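Single-stranded DNA-binding protein (Mycobacterium smegmatis, PDB 5GQO) probably binds single-stranded DNA through an OB fold, as its family does, and assembles as a tetramer of identical subunits. Local coordinates at residues L72-N77 and V118-T123; S95-G100 and G126-R131. One frame throughout, in Å; residues are numbered along the deposited sequence.

Overall arrangement
Both contacts belong to one curled OB-fold sheet, in which strand 117-122 is a neighbour of strand 95-105; their centres lie about 13 Å apart. Contact 1 (72-77 with 118-123) is a parallel strand pair, partly buried, with valines on the inner face and polar Thr75, Asn77 and Glu119 on the other. Contact 2 (95-100 with 126-131) is a buried antiparallel pairing of a single bridge that passes into a loop ordered by Asp128 and Arg131. Val98 joins them: its CG1 lies 4.0 Å from both Val76 CG1 and Val120 CG1. Each contact also meets another subunit, contact 1 the second and contact 2 the third.

Contact 1: residues L72-N77 and V118-T123; sequences LYVTVN and VEVRAT
Asn77 and Glu119 share a first torsion: in each, CG stands opposite the carbonyl carbon and beside the backbone N (chi1 -63° and -66°). Because both side chains leave the same face of the sheet, and that of Glu119 is extended beyond CG, the amide and carboxylate meet above the backbone. These residues belong to the parallel strand pair of an OB-fold barrel, whose short segments cross at -34°. Asn77 ND2 donates to Glu119 OE1 over 3.1 Å, the acceptor lying close to the amide plane. On the carboxylate the donor arrives from the anti side, slightly out of plane, and the two flat groups are turned nearly perpendicular. The stem of the same glutamate runs alongside Thr75, with Glu119 CG 3.8 Å from Thr75 CB. Thr75 OG1 takes part in a hydrogen bond with Arg52 NE of the adjoining strand 46-55.

Three bonds fix the parallel register: Val120 N to Thr75 O (2.8 Å), Asn77 N to Val120 O and Ala122 N to Asn77 O. Toward the start of the pairing the strands part, and Thr75 N reaches Val118 O only weakly, at 3.5 Å.

The other face is apolar. Val76 CG1 comes within 3.8 Å of Ala122 CB, while the two methyls of Val74 divide their work, CG2 touching Val120 CG2 and CG1 turning to Val118. Leu102 of the neighbouring strand 95-105 and Phe28 of strand 27-31 also pack on Val120. At the Val118 end the second subunit closes in, its own Val118 packing on this one. Within the chain, Val118 CG1 lies 3.5 Å from Val74 CG1.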
loop_
_atom_site.group_PDB
_atom_site.type_symbol
_atom_site.label_atom_id
_atom_site.label_comp_id
_atom_site.label_asym_id
_atom_site.label_seq_id
_atom_site.Cartn_x
_atom_site.Cartn_y
_atom_site.Cartn_z
ATOM N N LEU B 72 -15.699 3.097 2.039
ATOM C CA LEU B 72 -14.734 3.437 3.039
ATOM C C LEU B 72 -14.812 4.939 3.330
ATOM O O LEU B 72 -14.705 5.751 2.406
ATOM C CB LEU B 72 -13.322 3.067 2.575
ATOM C CG LEU B 72 -12.239 3.432 3.586
ATOM C CD1 LEU B 72 -12.333 2.595 4.875
ATOM C CD2 LEU B 72 -10.889 3.253 2.927
ATOM N N TYR B 73 -15.015 5.284 4.606
ATOM C CA TYR B 73 -15.069 6.665 5.089
ATOM C C TYR B 73 -13.917 6.863 6.053
ATOM O O TYR B 73 -13.739 6.046 6.955
ATOM C CB TYR B 73 -16.387 6.914 5.824
ATOM C CG TYR B 73 -17.564 6.707 4.918
ATOM C CD1 TYR B 73 -17.939 7.693 3.983
ATOM C CD2 TYR B 73 -18.286 5.513 4.950
ATOM C CE1 TYR B 73 -18.990 7.489 3.109
ATOM C CE2 TYR B 73 -19.347 5.304 4.081
ATOM C CZ TYR B 73 -19.692 6.292 3.159
ATOM O OH TYR B 73 -20.752 6.079 2.315
ATOM N N VAL B 74 -13.117 7.907 5.852
ATOM C CA VAL B 74 -12.028 8.240 6.786
ATOM C C VAL B 74 -11.829 9.729 6.936
ATOM O O VAL B 74 -12.097 10.472 6.039
ATOM C CB VAL B 74 -10.634 7.687 6.363
ATOM C CG1 VAL B 74 -10.589 6.176 6.513
ATOM C CG2 VAL B 74 -10.231 8.097 4.963
ATOM N N THR B 75 -11.318 10.140 8.085
ATOM C CA THR B 75 -10.984 11.530 8.328
ATOM C C THR B 75 -9.523 11.683 7.894
ATOM O O THR B 75 -8.706 10.851 8.228
ATOM C CB THR B 75 -11.184 11.841 9.827
ATOM O OG1 THR B 75 -12.557 11.663 10.165
ATOM C CG2 THR B 75 -10.749 13.238 10.181
ATOM N N VAL B 76 -9.216 12.727 7.148
ATOM C CA VAL B 76 -7.860 13.008 6.687
ATOM C C VAL B 76 -7.383 14.271 7.380
ATOM O O VAL B 76 -8.138 15.230 7.468
ATOM C CB VAL B 76 -7.840 13.281 5.187
ATOM C CG1 VAL B 76 -6.434 13.494 4.724
ATOM C CG2 VAL B 76 -8.463 12.123 4.439
ATOM N N ASN B 77 -6.135 14.288 7.832
ATOM C CA ASN B 77 -5.574 15.432 8.496
ATOM C C ASN B 77 -4.385 15.911 7.705
ATOM O O ASN B 77 -3.437 15.179 7.551
ATOM C CB ASN B 77 -5.047 15.058 9.855
ATOM C CG ASN B 77 -6.104 14.581 10.792
ATOM O OD1 ASN B 77 -7.196 15.113 10.858
ATOM N ND2 ASN B 77 -5.766 13.571 11.559
ATOM N N VAL B 118 -11.070 6.429 12.874
ATOM C CA VAL B 118 -9.963 6.047 12.032
ATOM C C VAL B 118 -9.550 7.224 11.180
ATOM O O VAL B 118 -10.379 7.849 10.548
ATOM C CB VAL B 118 -10.349 4.820 11.206
ATOM C CG1 VAL B 118 -10.764 5.193 9.823
ATOM C CG2 VAL B 118 -9.176 3.859 11.163
ATOM N N GLU B 119 -8.268 7.582 11.239
ATOM C CA GLU B 119 -7.809 8.834 10.663
ATOM C C GLU B 119 -6.521 8.667 9.923
ATOM O O GLU B 119 -5.713 7.808 10.265
ATOM C CB GLU B 119 -7.581 9.864 11.761
ATOM C CG GLU B 119 -8.862 10.288 12.466
ATOM C CD GLU B 119 -8.590 11.276 13.574
ATOM O OE1 GLU B 119 -7.605 12.032 13.479
ATOM O OE2 GLU B 119 -9.353 11.280 14.548
ATOM N N VAL B 120 -6.325 9.509 8.920
ATOM C CA VAL B 120 -5.131 9.478 8.142
ATOM C C VAL B 120 -4.272 10.706 8.406
ATOM O O VAL B 120 -4.767 11.833 8.334
ATOM C CB VAL B 120 -5.486 9.480 6.640
ATOM C CG1 VAL B 120 -4.218 9.488 5.780
ATOM C CG2 VAL B 120 -6.365 8.309 6.312
ATOM N N ARG B 121 -2.997 10.505 8.721
ATOM C CA ARG B 121 -2.070 11.631 8.730
ATOM C C ARG B 121 -1.504 11.700 7.326
ATOM O O ARG B 121 -0.581 10.939 6.995
ATOM C CB ARG B 121 -0.923 11.455 9.736
ATOM C CG ARG B 121 0.223 12.461 9.568
ATOM C CD ARG B 121 0.491 13.173 10.861
ATOM N NE ARG B 121 1.458 12.450 11.677
ATOM C CZ ARG B 121 1.267 12.065 12.960
ATOM N NH1 ARG B 121 0.135 12.303 13.653
ATOM N NH2 ARG B 121 2.258 11.429 13.559
ATOM N N ALA B 122 -2.014 12.634 6.529
ATOM C CA ALA B 122 -1.623 12.711 5.138
ATOM C C ALA B 122 -0.246 13.283 4.971
ATOM O O ALA B 122 0.168 14.172 5.710
ATOM C CB ALA B 122 -2.629 13.527 4.337
ATOM N N THR B 123 0.445 12.742 3.982
ATOM C CA THR B 123 1.758 13.145 3.508
ATOM C C THR B 123 1.695 13.787 2.120
ATOM O O THR B 123 2.510 14.610 1.785
ATOM C CB THR B 123 2.577 11.813 3.391
ATOM O OG1 THR B 123 3.286 11.604 4.604
ATOM C CG2 THR B 123 3.563 11.764 2.208
#

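Contact 2: residues S95-G100 and G126-R131; sequences SVVVVG and GPDLSR
Ser95 CB lies over the centre of the Arg131 guanidinium, 3.4 Å above its plane, with CZ and NH1 its closest atoms there. One bond further out, Ser95 OG accepts from Asp128 N at 3.2 Å and touches Asp128 CB. A chi1 of 77° puts this hydroxyl between the backbone N and the carbonyl carbon, on the side where the loop passes.

Behind the serine, the last residue of strand 124-126 forms one antiparallel, hydrogen-bonded pair with strand 95-105 of the OB fold. Val97 N donates to Gly126 O (2.7 Å, 174° at the hydrogen), and Gly126 N returns a bond to Val97 O. Beyond this bridge Pro127 leads into a type I turn from Asp128 to Arg131. Val97 CG2 packs 4.0 Å from Asp128 CB, the two side chains crossing nearly at right angles. Val97 and Pro127 also pack on their counterparts in the third subunit, so the pairing lies at a subunit interface.

Asp128 divides its carboxylate. OD1 accepts Ser130 N, making an Asx turn, and Ser130 OG from the same face. In a salt bridge Arg131 grips Asp128 OD2 side-on, NE and NH2 each 3.0 Å from that oxygen, which lies in the guanidinium plane. Gly32 O accepts from Arg131 NH2 as well, while Arg131 NH1 bonds Asn33 OD1.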
loop_
_atom_site.group_PDB
_atom_site.type_symbol
_atom_site.label_atom_id
_atom_site.label_comp_id
_atom_site.label_asym_id
_atom_site.label_seq_id
_atom_site.Cartn_x
_atom_site.Cartn_y
_atom_site.Cartn_z
ATOM N N SER B 95 -12.647 15.286 -6.121
ATOM C CA SER B 95 -12.071 13.967 -6.187
ATOM C C SER B 95 -10.686 14.105 -5.608
ATOM O O SER B 95 -10.089 15.130 -5.821
ATOM C CB SER B 95 -11.991 13.543 -7.643
ATOM O OG SER B 95 -10.879 14.223 -8.212
ATOM N N VAL B 96 -10.199 13.109 -4.861
ATOM C CA VAL B 96 -8.892 13.186 -4.199
ATOM C C VAL B 96 -8.109 11.902 -4.233
ATOM O O VAL B 96 -8.681 10.805 -4.164
ATOM C CB VAL B 96 -8.956 13.395 -2.649
ATOM C CG1 VAL B 96 -8.368 14.678 -2.234
ATOM C CG2 VAL B 96 -10.337 13.211 -2.083
ATOM N N VAL B 97 -6.788 12.060 -4.210
ATOM C CA VAL B 97 -5.841 10.979 -3.944
ATOM C C VAL B 97 -5.187 11.358 -2.631
ATOM O O VAL B 97 -4.656 12.459 -2.527
ATOM C CB VAL B 97 -4.771 10.922 -5.028
ATOM C CG1 VAL B 97 -3.755 9.829 -4.756
ATOM C CG2 VAL B 97 -5.424 10.639 -6.347
ATOM N N VAL B 98 -5.229 10.470 -1.649
ATOM C CA VAL B 98 -4.633 10.729 -0.341
ATOM C C VAL B 98 -3.626 9.623 0.021
ATOM O O VAL B 98 -3.964 8.422 0.020
ATOM C CB VAL B 98 -5.689 10.726 0.754
ATOM C CG1 VAL B 98 -5.030 10.905 2.090
ATOM C CG2 VAL B 98 -6.702 11.819 0.511
ATOM N N VAL B 99 -2.411 10.039 0.354
ATOM C CA VAL B 99 -1.376 9.156 0.794
ATOM C C VAL B 99 -0.887 9.571 2.181
ATOM O O VAL B 99 -0.722 10.749 2.419
ATOM C CB VAL B 99 -0.196 9.218 -0.130
ATOM C CG1 VAL B 99 0.900 8.241 0.325
ATOM C CG2 VAL B 99 -0.657 8.873 -1.515
ATOM N N GLY B 100 -0.679 8.606 3.087
ATOM C CA GLY B 100 -0.098 8.916 4.387
ATOM C C GLY B 100 0.007 7.715 5.307
ATOM O O GLY B 100 0.395 6.644 4.896
ATOM N N GLY B 126 -3.665 15.108 -3.554
ATOM C CA GLY B 126 -3.808 15.761 -4.834
ATOM C C GLY B 126 -5.194 15.472 -5.329
ATOM O O GLY B 126 -5.831 14.533 -4.858
ATOM N N PRO B 127 -5.670 16.255 -6.298
ATOM C CA PRO B 127 -6.869 15.922 -7.037
ATOM C C PRO B 127 -6.615 14.655 -7.922
ATOM O O PRO B 127 -5.489 14.394 -8.317
ATOM C CB PRO B 127 -7.073 17.169 -7.883
ATOM C CG PRO B 127 -5.715 17.667 -8.141
ATOM C CD PRO B 127 -5.005 17.433 -6.860
ATOM N N ASP B 128 -7.647 13.891 -8.216
ATOM C CA ASP B 128 -7.510 12.661 -9.033
ATOM C C ASP B 128 -7.666 13.073 -10.466
ATOM O O ASP B 128 -8.783 13.364 -10.884
ATOM C CB ASP B 128 -8.598 11.643 -8.643
ATOM C CG ASP B 128 -8.511 10.315 -9.415
ATOM O OD1 ASP B 128 -7.650 10.153 -10.295
ATOM O OD2 ASP B 128 -9.314 9.398 -9.105
ATOM N N LEU B 129 -6.552 13.099 -11.206
ATOM C CA LEU B 129 -6.550 13.489 -12.617
ATOM C C LEU B 129 -7.184 12.473 -13.581
ATOM O O LEU B 129 -7.268 12.747 -14.774
ATOM C CB LEU B 129 -5.128 13.833 -13.104
ATOM C CG LEU B 129 -4.434 14.991 -12.358
ATOM C CD1 LEU B 129 -3.000 15.245 -12.845
ATOM C CD2 LEU B 129 -5.263 16.248 -12.498
ATOM N N SER B 130 -7.704 11.362 -13.079
ATOM C CA SER B 130 -8.560 10.504 -13.925
ATOM C C SER B 130 -9.959 11.074 -14.036
ATOM O O SER B 130 -10.709 10.690 -14.899
ATOM C CB SER B 130 -8.637 9.068 -13.399
ATOM O OG SER B 130 -9.344 9.011 -12.191
ATOM N N ARG B 131 -10.292 12.012 -13.164
ATOM C CA ARG B 131 -11.639 12.517 -13.071
ATOM C C ARG B 131 -11.709 14.039 -13.187
ATOM O O ARG B 131 -12.799 14.624 -13.032
ATOM C CB ARG B 131 -12.242 12.064 -11.731
ATOM C CG ARG B 131 -12.588 10.592 -11.686
ATOM C CD ARG B 131 -13.281 10.224 -10.408
ATOM N NE ARG B 131 -12.276 10.028 -9.383
ATOM C CZ ARG B 131 -12.524 10.128 -8.077
ATOM N NH1 ARG B 131 -13.754 10.462 -7.629
ATOM N NH2 ARG B 131 -11.511 9.941 -7.194
#